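PDB 6N44: galectin from Ovis aries, which probably binds galactose-containing carbohydrates, as a galectin, and depends on its oligomeric assembly for anti-parasitic activity in sheep. Local coordinates for residues E82-G87 and V103-K108; F54-C59 and P109-A114; Q12-S15 and C19-V22; F94-N99 and L117-V122. All blocks are in the same frame, centred on the assembly; numbering follows the deposited sequence.

How the interactions relate
All four contacts belong to one galectin beta-sandwich, made of a five-strand and a six-strand antiparallel sheet. Along the chain, interaction 3 closes before the others open, interaction 1 falls within the span of interaction 2, and interaction 4 alternates with both. The centres of interactions 1 and 4 are farthest apart, about 22 Å, whereas interactions 3 and 4 are neighbours at about 9 Å, joined through adjacent strands 19-28 and 90-97. Interaction 2, about 12 Å from interaction 1 and 13 Å from interaction 4, joins the two sheets through the core and meets interaction 4 through Phe-94; interactions 1, 3 and 4 lie farther out and border the second subunit of the dimer.

Interaction 1. Residues E82-G87 and V103-K108; sequences EAFVPG and VFVNNK
Val-105 holds CG1 opposite its backbone N (chi1 176°), which leaves CG2 beside that nitrogen, and the two methyls serve two different partners. Phe-84 swings its ring opposite its own carbonyl carbon (chi1 -59°), so that the far end of the ring travels toward Val-105. The setting is one end of the galectin beta-sandwich, where the loop 82-87, between strands 72-80 and 90-97, lies against a beta hairpin. That hairpin turns through a type I' turn from Val-105 to Lys-108, with Asn-106 and Asn-107 both at positive phi, and is closed by paired backbone bonds, Val-105 N to Lys-108 O and Lys-108 N to Val-105 O.

The apolar part of the contact is split cleanly. Phe-84 CZ meets Val-105 CG2 at 3.6 Å, the two side chains crossing at about a right angle, with the methyl approaching the ring obliquely. Ala-83 CB fits against the other branch, Val-105 CG1, at 3.8 Å. Phe-84 is buried and its ring continues into the interior, edge-to-face with Phe-90 and against Tyr-58, so the loop is tied to the aromatic core between the sheets.

Asn-106 is exposed, and its polar end meets the loop through a water. The amide works in two directions: its OD1 accepts from the backbone N of Glu-91 on the neighbouring strand, which fixes the group, while ND2 faces the loop. Asn-106 ND2 and Ala-83 O are 4.0 Å apart, too far to bond directly. One water closes the gap, accepting from Asn-106 ND2 at 2.9 Å and donating to Ala-83 O at 2.9 Å.

Interaction 2. Residues F54-C59 and P109-A114; sequences FRFWYC and PICQFA
A buried aromatic contact, the offset stack of Phe-54 on Phe-113, spans the interior between the two sheets. The ring centroids are 4.7 Å apart and the planes are tilted by only 21°, with the side chains reaching past each other in opposite directions. Phe-54 CD1 sits over one face of the Phe-113 ring, displaced toward the rim, and comes within 3.5 Å of Phe-113 CD2. Phe-54 CE1 also lies 3.7 Å from Phe-113 CB, so the overlap runs back along the side chain. Trans chi1 torsions in both residues (175° and -172°) extend each ring from its strand into the space between.

This is the hydrophobic filling of a galectin beta-sandwich: 54-59 lies in the six-strand sheet and 109-114 belongs to an edge strand of the five-strand sheet. On strand 52-59 the side chains alternate, so Phe-54 points inward while Arg-55, a galactose-binding residue, points the other way and is held by a salt bridge to Asp-41.

Farther along, Cys-111 SG approaches the edge of the Phe-56 ring, near its plane, at 4.3 Å from CE1. Ile-110 and Cys-111 form a classic beta bulge opposite Val-103, and both begin their side chains toward the opposing sheet, but Ile-110 then turns off toward Ala-83 and Val-105, so that of the two only Cys-111 touches Phe-56. Tyr-101 stacks on Phe-54, and Phe-94 meets Phe-56 edge-to-face.

Interaction 3. Residues Q12-S15 and C19-V22; sequences QSVS and CYMV
Tyr-20 meets Val-14 and Ser-15 where the strand 10-13 runs out into a loop and the chain returns as strand 19-28, crossing from the six-strand to the five-strand sheet of the galectin beta-sandwich. The van der Waals contact is made by the tyrosine hydroxyl. The trans rotamer about the CA-CB bond (chi1 -169°) carries the ring straight out from its strand and brings OH to 3.5 Å from Val-14 CG1 and 3.7 Å from Val-14 CB. The two side chains cross at about a right angle, so the valine branch lies across the hydroxyl. Val-22 CG2, on the same strand as the tyrosine, adds packing at the ring edge, in its plane.

No hydrogen bond joins the two segments; backbone bonds tie each to its own sheet instead, Val-14 to Lys-123 and Tyr-20 to Val-96. Just before Tyr-20, Cys-19 O accepts from Gln-93 NE2 of the second subunit, so this return also borders the dimer interface.

The remaining contact is between carbon and carbonyl oxygen: Ser-15 O comes obliquely to the phenol ring, 3.4 Å from Tyr-20 CE1 and 3.7 Å from Tyr-20 CD1.

Interaction 4. Residues F94-N99 and L117-V122; sequences FLVLEN and LPLQSV
The flat group touched here is the peptide that follows Leu-97. Leu-119 CD2 comes to the oxygen end of this peptide, tilted well out of its plane, 3.5 Å from Leu-97 O. That oxygen also accepts a hydrogen bond from His-115 NE2, so the methyl meets a carbonyl that already has a polar partner. No aromatic ring takes part across the two segments.

The same methyl does the apolar work as well. Leu-119 CD2 packs against Val-96 CG1 at 4.1 Å, with the two side chains crossing at a slant. Val-96 presents CG1, the branch that its trans chi1 (-171°) turns away from the backbone N. Leu-119 takes the less roomy choice, its CG between the backbone N and the carbonyl carbon (chi1 63°), which directs CD2 toward Val-96 and Leu-97.

Leu-119 opens a short 3-10 segment, 119-121, in the connection between strands 108-114 and 124-129. Pro-118 O holds the turn with two bonds, from Ser-121 N at 2.9 Å and from Ser-121 OG at 2.8 Å, the latter in the carbonyl plane.

In the galectin beta-sandwich, this connection packs beside Val-96 and Leu-97 of segment 94-99, on the central strand of the five-strand sheet flanked by strands 19-28 and 100-105. Leu-16 packs against Leu-119, while Leu-95 and Leu-97 pack against Leu-95 of the second subunit.

Interaction 1. Residues E82-G87 and V103-K108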
loop_
_atom_site.group_PDB
_atom_site.type_symbol
_atom_site.label_atom_id
_atom_site.label_comp_id
_atom_site.label_asym_id
_atom_site.label_seq_id
_atom_site.Cartn_x
_atom_site.Cartn_y
_atom_site.Cartn_z
ATOM N N GLU A 82 2.193 -16.707 15.339
ATOM C CA GLU A 82 3.604 -16.958 15.569
ATOM C C GLU A 82 4.489 -16.030 14.747
ATOM O O GLU A 82 5.703 -16.245 14.683
ATOM C CB GLU A 82 3.923 -18.419 15.257
ATOM C CG GLU A 82 3.327 -19.379 16.272
ATOM C CD GLU A 82 3.863 -19.134 17.682
ATOM O OE1 GLU A 82 5.050 -19.449 17.935
ATOM O OE2 GLU A 82 3.106 -18.619 18.539
ATOM N N ALA A 83 3.904 -14.990 14.145
ATOM C CA ALA A 83 4.621 -14.160 13.180
ATOM C C ALA A 83 5.779 -13.380 13.800
ATOM O O ALA A 83 6.781 -13.130 13.123
ATOM C CB ALA A 83 3.650 -13.192 12.504
ATOM N N PHE A 84 5.664 -12.959 15.054
ATOM C CA PHE A 84 6.672 -12.101 15.687
ATOM C C PHE A 84 7.641 -12.960 16.485
ATOM O O PHE A 84 7.346 -13.343 17.613
ATOM C CB PHE A 84 6.022 -11.076 16.607
ATOM C CG PHE A 84 5.055 -10.181 15.934
ATOM C CD1 PHE A 84 5.500 -9.058 15.245
ATOM C CD2 PHE A 84 3.691 -10.439 16.001
ATOM C CE1 PHE A 84 4.595 -8.207 14.639
ATOM C CE2 PHE A 84 2.786 -9.598 15.406
ATOM C CZ PHE A 84 3.231 -8.473 14.715
ATOM N N VAL A 85 8.808 -13.242 15.917
ATOM C CA VAL A 85 9.835 -14.029 16.589
ATOM C C VAL A 85 10.807 -13.057 17.257
ATOM O O VAL A 85 11.509 -12.321 16.543
ATOM C CB VAL A 85 10.573 -14.949 15.612
ATOM C CG1 VAL A 85 11.381 -15.978 16.368
ATOM C CG2 VAL A 85 9.592 -15.605 14.644
ATOM N N PRO A 86 10.888 -13.017 18.598
ATOM C CA PRO A 86 11.978 -12.204 19.153
ATOM C C PRO A 86 13.285 -13.000 19.078
ATOM O O PRO A 86 13.220 -14.226 19.120
ATOM C CB PRO A 86 11.538 -11.950 20.609
ATOM C CG PRO A 86 10.279 -12.829 20.831
ATOM C CD PRO A 86 10.164 -13.755 19.646
ATOM N N GLY A 87 14.428 -12.354 18.887
ATOM C CA GLY A 87 14.499 -10.960 18.501
ATOM C C GLY A 87 14.897 -10.894 17.033
ATOM O O GLY A 87 15.910 -10.287 16.687
ATOM N N VAL A 103 -3.565 -6.573 7.739
ATOM C CA VAL A 103 -2.306 -6.617 8.469
ATOM C C VAL A 103 -1.458 -7.744 7.904
ATOM O O VAL A 103 -1.935 -8.876 7.745
ATOM C CB VAL A 103 -2.530 -6.802 9.984
ATOM C CG1 VAL A 103 -1.198 -6.700 10.741
ATOM C CG2 VAL A 103 -3.525 -5.775 10.502
ATOM N N PHE A 104 -0.202 -7.428 7.614
ATOM C CA PHE A 104 0.790 -8.368 7.124
ATOM C C PHE A 104 2.022 -8.262 8.005
ATOM O O PHE A 104 2.381 -7.172 8.465
ATOM C CB PHE A 104 1.198 -8.082 5.659
ATOM C CG PHE A 104 0.055 -8.111 4.694
ATOM C CD1 PHE A 104 -0.163 -9.227 3.892
ATOM C CD2 PHE A 104 -0.808 -7.029 4.594
ATOM C CE1 PHE A 104 -1.223 -9.256 2.980
ATOM C CE2 PHE A 104 -1.874 -7.049 3.694
ATOM C CZ PHE A 104 -2.078 -8.179 2.892
ATOM N N VAL A 105 2.661 -9.399 8.239
ATOM C CA VAL A 105 3.959 -9.457 8.882
ATOM C C VAL A 105 4.870 -10.285 7.985
ATOM O O VAL A 105 4.521 -11.412 7.617
ATOM C CB VAL A 105 3.870 -10.070 10.292
ATOM C CG1 VAL A 105 5.272 -10.207 10.877
ATOM C CG2 VAL A 105 2.965 -9.229 11.199
ATOM N N ASN A 106 6.026 -9.729 7.632
ATOM C CA ASN A 106 6.996 -10.407 6.769
ATOM C C ASN A 106 6.330 -10.958 5.508
ATOM O O ASN A 106 6.531 -12.107 5.116
ATOM C CB ASN A 106 7.726 -11.503 7.540
ATOM C CG ASN A 106 8.462 -10.954 8.754
ATOM O OD1 ASN A 106 8.951 -9.834 8.720
ATOM N ND2 ASN A 106 8.519 -11.729 9.834
ATOM N N ASN A 107 5.503 -10.124 4.883
ATOM C CA ASN A 107 4.832 -10.424 3.621
ATOM C C ASN A 107 3.743 -11.486 3.751
ATOM O O ASN A 107 3.260 -11.976 2.734
ATOM C CB ASN A 107 5.833 -10.857 2.532
ATOM C CG ASN A 107 6.930 -9.820 2.301
ATOM O OD1 ASN A 107 6.670 -8.612 2.281
ATOM N ND2 ASN A 107 8.168 -10.290 2.129
ATOM N N LYS A 108 3.333 -11.854 4.969
ATOM C CA LYS A 108 2.257 -12.822 5.119
ATOM C C LYS A 108 1.049 -12.174 5.783
ATOM O O LYS A 108 1.212 -11.391 6.722
ATOM C CB LYS A 108 2.710 -14.044 5.942
ATOM C CG LYS A 108 3.846 -14.826 5.265
ATOM C CD LYS A 108 3.612 -16.313 5.305
ATOM C CE LYS A 108 4.784 -17.080 4.695
ATOM N NZ LYS A 108 4.807 -18.485 5.196
HETATM O O HOH W 1 6.925 -14.022 10.417
#

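Interaction 2. Residues F54-C59 and P109-A114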
loop_
_atom_site.group_PDB
_atom_site.type_symbol
_atom_site.label_atom_id
_atom_site.label_comp_id
_atom_site.label_asym_id
_atom_site.label_seq_id
_atom_site.Cartn_x
_atom_site.Cartn_y
_atom_site.Cartn_z
ATOM N N PHE A 54 -8.457 2.513 15.569
ATOM C CA PHE A 54 -7.857 1.191 15.396
ATOM C C PHE A 54 -6.580 1.106 16.219
ATOM O O PHE A 54 -5.591 1.785 15.914
ATOM C CB PHE A 54 -7.585 0.913 13.917
ATOM C CG PHE A 54 -6.864 -0.381 13.649
ATOM C CD1 PHE A 54 -7.198 -1.542 14.337
ATOM C CD2 PHE A 54 -5.857 -0.444 12.680
ATOM C CE1 PHE A 54 -6.549 -2.741 14.068
ATOM C CE2 PHE A 54 -5.180 -1.644 12.417
ATOM C CZ PHE A 54 -5.528 -2.791 13.114
ATOM N N ARG A 55 -6.595 0.262 17.244
ATOM C CA ARG A 55 -5.401 -0.087 18.001
ATOM C C ARG A 55 -5.048 -1.534 17.701
ATOM O O ARG A 55 -5.908 -2.419 17.772
ATOM C CB ARG A 55 -5.592 0.101 19.518
ATOM C CG ARG A 55 -4.515 -0.616 20.358
ATOM C CD ARG A 55 -4.532 -0.242 21.863
ATOM N NE ARG A 55 -4.173 1.156 22.056
ATOM C CZ ARG A 55 -4.096 1.760 23.238
ATOM N NH1 ARG A 55 -4.347 1.087 24.356
ATOM N NH2 ARG A 55 -3.755 3.040 23.295
ATOM N N PHE A 56 -3.786 -1.763 17.381
ATOM C CA PHE A 56 -3.215 -3.088 17.179
ATOM C C PHE A 56 -2.215 -3.318 18.297
ATOM O O PHE A 56 -1.294 -2.514 18.478
ATOM C CB PHE A 56 -2.523 -3.182 15.808
ATOM C CG PHE A 56 -1.768 -4.489 15.562
ATOM C CD1 PHE A 56 -2.377 -5.552 14.908
ATOM C CD2 PHE A 56 -0.439 -4.626 15.938
ATOM C CE1 PHE A 56 -1.679 -6.750 14.656
ATOM C CE2 PHE A 56 0.269 -5.815 15.685
ATOM C CZ PHE A 56 -0.359 -6.876 15.037
ATOM N N TRP A 57 -2.387 -4.416 19.026
ATOM C CA TRP A 57 -1.593 -4.716 20.209
ATOM C C TRP A 57 -1.099 -6.146 20.122
ATOM O O TRP A 57 -1.868 -7.058 19.804
ATOM C CB TRP A 57 -2.421 -4.517 21.486
ATOM C CG TRP A 57 -1.686 -4.854 22.763
ATOM C CD1 TRP A 57 -0.924 -4.008 23.519
ATOM C CD2 TRP A 57 -1.661 -6.122 23.435
ATOM N NE1 TRP A 57 -0.422 -4.670 24.615
ATOM C CE2 TRP A 57 -0.853 -5.971 24.583
ATOM C CE3 TRP A 57 -2.233 -7.372 23.173
ATOM C CZ2 TRP A 57 -0.621 -7.014 25.483
ATOM C CZ3 TRP A 57 -1.992 -8.418 24.066
ATOM C CH2 TRP A 57 -1.197 -8.226 25.210
ATOM N N TYR A 58 0.176 -6.347 20.393
ATOM C CA TYR A 58 0.752 -7.677 20.307
ATOM C C TYR A 58 1.612 -7.920 21.526
ATOM O O TYR A 58 2.385 -7.050 21.929
ATOM C CB TYR A 58 1.622 -7.895 19.049
ATOM C CG TYR A 58 2.409 -9.188 19.181
ATOM C CD1 TYR A 58 1.814 -10.410 18.892
ATOM C CD2 TYR A 58 3.716 -9.192 19.659
ATOM C CE1 TYR A 58 2.508 -11.601 19.047
ATOM C CE2 TYR A 58 4.417 -10.376 19.823
ATOM C CZ TYR A 58 3.808 -11.578 19.519
ATOM O OH TYR A 58 4.501 -12.763 19.673
ATOM N N CYS A 59 1.500 -9.120 22.085
ATOM C CA CYS A 59 2.428 -9.554 23.119
ATOM C C CYS A 59 2.310 -11.061 23.251
ATOM O O CYS A 59 1.194 -11.584 23.328
ATOM C CB CYS A 59 2.132 -8.876 24.455
ATOM S SG CYS A 59 3.288 -9.311 25.783
ATOM N N PRO A 109 -0.166 -12.473 5.324
ATOM C CA PRO A 109 -1.356 -11.880 5.954
ATOM C C PRO A 109 -1.628 -12.513 7.312
ATOM O O PRO A 109 -1.655 -13.738 7.449
ATOM C CB PRO A 109 -2.478 -12.192 4.955
ATOM C CG PRO A 109 -2.031 -13.445 4.296
ATOM C CD PRO A 109 -0.522 -13.333 4.180
ATOM N N ILE A 110 -1.848 -11.668 8.310
ATOM C CA ILE A 110 -2.091 -12.109 9.674
ATOM C C ILE A 110 -3.555 -11.963 10.061
ATOM O O ILE A 110 -4.121 -12.865 10.683
ATOM C CB ILE A 110 -1.189 -11.351 10.673
ATOM C CG1 ILE A 110 0.281 -11.589 10.336
ATOM C CG2 ILE A 110 -1.476 -11.798 12.089
ATOM C CD1 ILE A 110 0.607 -13.019 10.035
ATOM N N CYS A 111 -4.179 -10.833 9.725
ATOM C CA CYS A 111 -5.532 -10.556 10.193
ATOM C C CYS A 111 -6.037 -9.292 9.510
ATOM O O CYS A 111 -5.275 -8.547 8.889
ATOM C CB CYS A 111 -5.587 -10.403 11.721
ATOM S SG CYS A 111 -4.430 -9.171 12.423
ATOM N N GLN A 112 -7.341 -9.067 9.634
ATOM C CA GLN A 112 -8.011 -7.899 9.085
ATOM C C GLN A 112 -8.947 -7.326 10.139
ATOM O O GLN A 112 -9.475 -8.058 10.979
ATOM C CB GLN A 112 -8.803 -8.240 7.809
ATOM C CG GLN A 112 -7.980 -8.951 6.711
ATOM C CD GLN A 112 -7.728 -10.440 6.998
ATOM O OE1 GLN A 112 -6.583 -10.897 7.049
ATOM N NE2 GLN A 112 -8.801 -11.197 7.177
ATOM N N PHE A 113 -9.170 -6.011 10.073
ATOM C CA PHE A 113 -9.992 -5.284 11.041
ATOM C C PHE A 113 -10.960 -4.389 10.279
ATOM O O PHE A 113 -10.541 -3.385 9.693
ATOM C CB PHE A 113 -9.115 -4.449 11.984
ATOM C CG PHE A 113 -9.859 -3.818 13.126
ATOM C CD1 PHE A 113 -10.128 -4.545 14.279
ATOM C CD2 PHE A 113 -10.282 -2.492 13.064
ATOM C CE1 PHE A 113 -10.812 -3.970 15.352
ATOM C CE2 PHE A 113 -10.967 -1.913 14.140
ATOM C CZ PHE A 113 -11.227 -2.664 15.285
ATOM N N ALA A 114 -12.246 -4.743 10.299
ATOM C CA ALA A 114 -13.280 -3.922 9.674
ATOM C C ALA A 114 -13.360 -2.540 10.316
ATOM O O ALA A 114 -13.280 -2.401 11.537
ATOM C CB ALA A 114 -14.635 -4.630 9.794
#

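Interaction 3. Residues Q12-S15 and C19-V22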
loop_
_atom_site.group_PDB
_atom_site.type_symbol
_atom_site.label_atom_id
_atom_site.label_comp_id
_atom_site.label_asym_id
_atom_site.label_seq_id
_atom_site.Cartn_x
_atom_site.Cartn_y
_atom_site.Cartn_z
ATOM N N GLN A 12 3.404 10.225 14.077
ATOM C CA GLN A 12 3.353 10.815 12.739
ATOM C C GLN A 12 1.931 11.236 12.400
ATOM O O GLN A 12 1.037 10.385 12.329
ATOM C CB GLN A 12 3.858 9.841 11.677
ATOM C CG GLN A 12 3.939 10.471 10.297
ATOM C CD GLN A 12 4.497 9.511 9.264
ATOM O OE1 GLN A 12 5.454 8.784 9.539
ATOM N NE2 GLN A 12 3.890 9.489 8.071
ATOM N N SER A 13 1.737 12.531 12.146
ATOM C CA SER A 13 0.479 12.992 11.575
ATOM C C SER A 13 0.239 12.315 10.225
ATOM O O SER A 13 1.149 12.217 9.398
ATOM C CB SER A 13 0.500 14.508 11.376
ATOM O OG SER A 13 0.735 15.221 12.573
ATOM N N VAL A 14 -1.004 11.871 9.992
ATOM C CA VAL A 14 -1.385 11.176 8.760
ATOM C C VAL A 14 -2.776 11.611 8.309
ATOM O O VAL A 14 -3.595 12.077 9.104
ATOM C CB VAL A 14 -1.385 9.643 8.937
ATOM C CG1 VAL A 14 0.029 9.106 9.231
ATOM C CG2 VAL A 14 -2.379 9.254 10.061
ATOM N N SER A 15 -3.045 11.429 7.008
ATOM C CA SER A 15 -4.403 11.422 6.461
ATOM C C SER A 15 -4.568 10.125 5.686
ATOM O O SER A 15 -3.914 9.929 4.657
ATOM C CB SER A 15 -4.681 12.614 5.532
ATOM O OG SER A 15 -4.303 13.824 6.136
ATOM N N CYS A 19 -6.676 3.703 -0.191
ATOM C CA CYS A 19 -5.559 2.885 -0.668
ATOM C C CYS A 19 -4.297 3.484 -0.049
ATOM O O CYS A 19 -3.667 4.359 -0.643
ATOM C CB CYS A 19 -5.462 2.856 -2.188
ATOM S SG CYS A 19 -4.101 1.795 -2.744
ATOM N N TYR A 20 -3.954 3.002 1.146
ATOM C CA TYR A 20 -2.938 3.618 1.995
ATOM C C TYR A 20 -2.139 2.535 2.707
ATOM O O TYR A 20 -2.716 1.576 3.224
ATOM C CB TYR A 20 -3.600 4.544 3.023
ATOM C CG TYR A 20 -2.655 5.431 3.792
ATOM C CD1 TYR A 20 -2.434 6.754 3.391
ATOM C CD2 TYR A 20 -1.998 4.964 4.918
ATOM C CE1 TYR A 20 -1.581 7.581 4.097
ATOM C CE2 TYR A 20 -1.133 5.783 5.642
ATOM C CZ TYR A 20 -0.927 7.083 5.223
ATOM O OH TYR A 20 -0.097 7.895 5.947
ATOM N N MET A 21 -0.818 2.694 2.754
ATOM C CA MET A 21 0.054 1.686 3.339
ATOM C C MET A 21 0.951 2.297 4.400
ATOM O O MET A 21 1.522 3.373 4.192
ATOM C CB MET A 21 0.928 1.012 2.300
ATOM C CG MET A 21 1.796 -0.089 2.917
ATOM S SD MET A 21 2.869 -0.821 1.685
ATOM C CE MET A 21 1.645 -1.294 0.478
ATOM N N VAL A 22 1.053 1.602 5.533
ATOM C CA VAL A 22 2.042 1.855 6.574
ATOM C C VAL A 22 2.973 0.654 6.614
ATOM O O VAL A 22 2.506 -0.492 6.678
ATOM C CB VAL A 22 1.385 2.046 7.954
ATOM C CG1 VAL A 22 2.469 2.286 9.036
ATOM C CG2 VAL A 22 0.343 3.174 7.928
#

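Interaction 4. Residues F94-N99 and L117-V122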
loop_
_atom_site.group_PDB
_atom_site.type_symbol
_atom_site.label_atom_id
_atom_site.label_comp_id
_atom_site.label_asym_id
_atom_site.label_seq_id
_atom_site.Cartn_x
_atom_site.Cartn_y
_atom_site.Cartn_z
ATOM N N PHE A 94 0.415 -2.321 7.536
ATOM C CA PHE A 94 -1.017 -2.069 7.582
ATOM C C PHE A 94 -1.448 -1.503 6.245
ATOM O O PHE A 94 -0.880 -0.518 5.762
ATOM C CB PHE A 94 -1.403 -1.090 8.706
ATOM C CG PHE A 94 -1.083 -1.587 10.083
ATOM C CD1 PHE A 94 0.163 -1.347 10.646
ATOM C CD2 PHE A 94 -2.020 -2.295 10.811
ATOM C CE1 PHE A 94 0.478 -1.800 11.930
ATOM C CE2 PHE A 94 -1.724 -2.758 12.098
ATOM C CZ PHE A 94 -0.467 -2.505 12.661
ATOM N N LEU A 95 -2.454 -2.123 5.659
ATOM C CA LEU A 95 -3.051 -1.681 4.411
ATOM C C LEU A 95 -4.438 -1.147 4.720
ATOM O O LEU A 95 -5.294 -1.903 5.184
ATOM C CB LEU A 95 -3.120 -2.847 3.425
ATOM C CG LEU A 95 -3.600 -2.524 2.019
ATOM C CD1 LEU A 95 -2.743 -1.425 1.388
ATOM C CD2 LEU A 95 -3.569 -3.822 1.197
ATOM N N VAL A 96 -4.654 0.147 4.487
ATOM C CA VAL A 96 -5.961 0.754 4.717
ATOM C C VAL A 96 -6.761 0.688 3.415
ATOM O O VAL A 96 -6.354 1.239 2.385
ATOM C CB VAL A 96 -5.838 2.199 5.229
ATOM C CG1 VAL A 96 -7.191 2.719 5.655
ATOM C CG2 VAL A 96 -4.849 2.272 6.393
ATOM N N LEU A 97 -7.881 -0.013 3.453
ATOM C CA LEU A 97 -8.804 -0.110 2.328
ATOM C C LEU A 97 -10.138 0.507 2.715
ATOM O O LEU A 97 -10.349 0.897 3.861
ATOM C CB LEU A 97 -9.011 -1.561 1.888
ATOM C CG LEU A 97 -7.832 -2.399 1.352
ATOM C CD1 LEU A 97 -6.714 -1.558 0.737
ATOM C CD2 LEU A 97 -7.281 -3.430 2.309
ATOM N N GLU A 98 -11.066 0.540 1.753
ATOM C CA GLU A 98 -12.387 1.107 2.018
ATOM C C GLU A 98 -13.106 0.357 3.142
ATOM O O GLU A 98 -13.809 0.963 3.955
ATOM C CB GLU A 98 -13.220 1.104 0.728
ATOM C CG GLU A 98 -14.721 1.190 0.901
ATOM C CD GLU A 98 -15.352 -0.160 1.153
ATOM O OE1 GLU A 98 -14.946 -1.146 0.491
ATOM O OE2 GLU A 98 -16.219 -0.236 2.050
ATOM N N ASN A 99 -12.944 -0.958 3.207
ATOM C CA ASN A 99 -13.734 -1.758 4.129
ATOM C C ASN A 99 -12.997 -2.141 5.405
ATOM O O ASN A 99 -13.647 -2.366 6.427
ATOM C CB ASN A 99 -14.227 -3.031 3.433
ATOM C CG ASN A 99 -13.108 -3.790 2.722
ATOM O OD1 ASN A 99 -12.207 -3.193 2.122
ATOM N ND2 ASN A 99 -13.170 -5.116 2.776
ATOM N N LEU A 117 -14.864 3.196 13.116
ATOM C CA LEU A 117 -14.906 4.629 12.946
ATOM C C LEU A 117 -14.349 4.976 11.573
ATOM O O LEU A 117 -13.522 4.230 11.039
ATOM C CB LEU A 117 -14.090 5.336 14.037
ATOM C CG LEU A 117 -14.723 5.259 15.425
ATOM C CD1 LEU A 117 -13.792 5.795 16.500
ATOM C CD2 LEU A 117 -16.035 6.046 15.389
ATOM N N PRO A 118 -14.774 6.090 10.974
ATOM C CA PRO A 118 -14.312 6.419 9.615
ATOM C C PRO A 118 -12.794 6.538 9.531
ATOM O O PRO A 118 -12.146 7.153 10.386
ATOM C CB PRO A 118 -14.992 7.766 9.329
ATOM C CG PRO A 118 -16.179 7.811 10.291
ATOM C CD PRO A 118 -15.680 7.120 11.519
ATOM N N LEU A 119 -12.224 5.962 8.467
ATOM C CA LEU A 119 -10.779 6.048 8.307
ATOM C C LEU A 119 -10.352 7.494 8.127
ATOM O O LEU A 119 -9.221 7.857 8.473
ATOM C CB LEU A 119 -10.315 5.170 7.132
ATOM C CG LEU A 119 -10.814 5.507 5.721
ATOM C CD1 LEU A 119 -9.876 6.516 5.066
ATOM C CD2 LEU A 119 -10.931 4.246 4.875
ATOM N N GLN A 120 -11.259 8.344 7.623
ATOM C CA GLN A 120 -10.994 9.771 7.479
ATOM C C GLN A 120 -10.818 10.485 8.810
ATOM O O GLN A 120 -10.334 11.618 8.817
ATOM C CB GLN A 120 -12.119 10.462 6.692
ATOM C CG GLN A 120 -12.310 9.958 5.264
ATOM C CD GLN A 120 -13.132 8.674 5.205
ATOM O OE1 GLN A 120 -13.672 8.220 6.217
ATOM N NE2 GLN A 120 -13.225 8.081 4.016
ATOM N N SER A 121 -11.192 9.870 9.925
ATOM C CA SER A 121 -11.042 10.525 11.219
ATOM C C SER A 121 -9.697 10.230 11.880
ATOM O O SER A 121 -9.368 10.872 12.885
ATOM C CB SER A 121 -12.199 10.127 12.155
ATOM O OG SER A 121 -12.077 8.786 12.602
ATOM N N VAL A 122 -8.919 9.286 11.343
ATOM C CA VAL A 122 -7.562 9.053 11.828
ATOM C C VAL A 122 -6.686 10.241 11.458
ATOM O O VAL A 122 -6.639 10.660 10.293
ATOM C CB VAL A 122 -6.995 7.749 11.242
ATOM C CG1 VAL A 122 -5.523 7.561 11.658
ATOM C CG2 VAL A 122 -7.843 6.550 11.648
#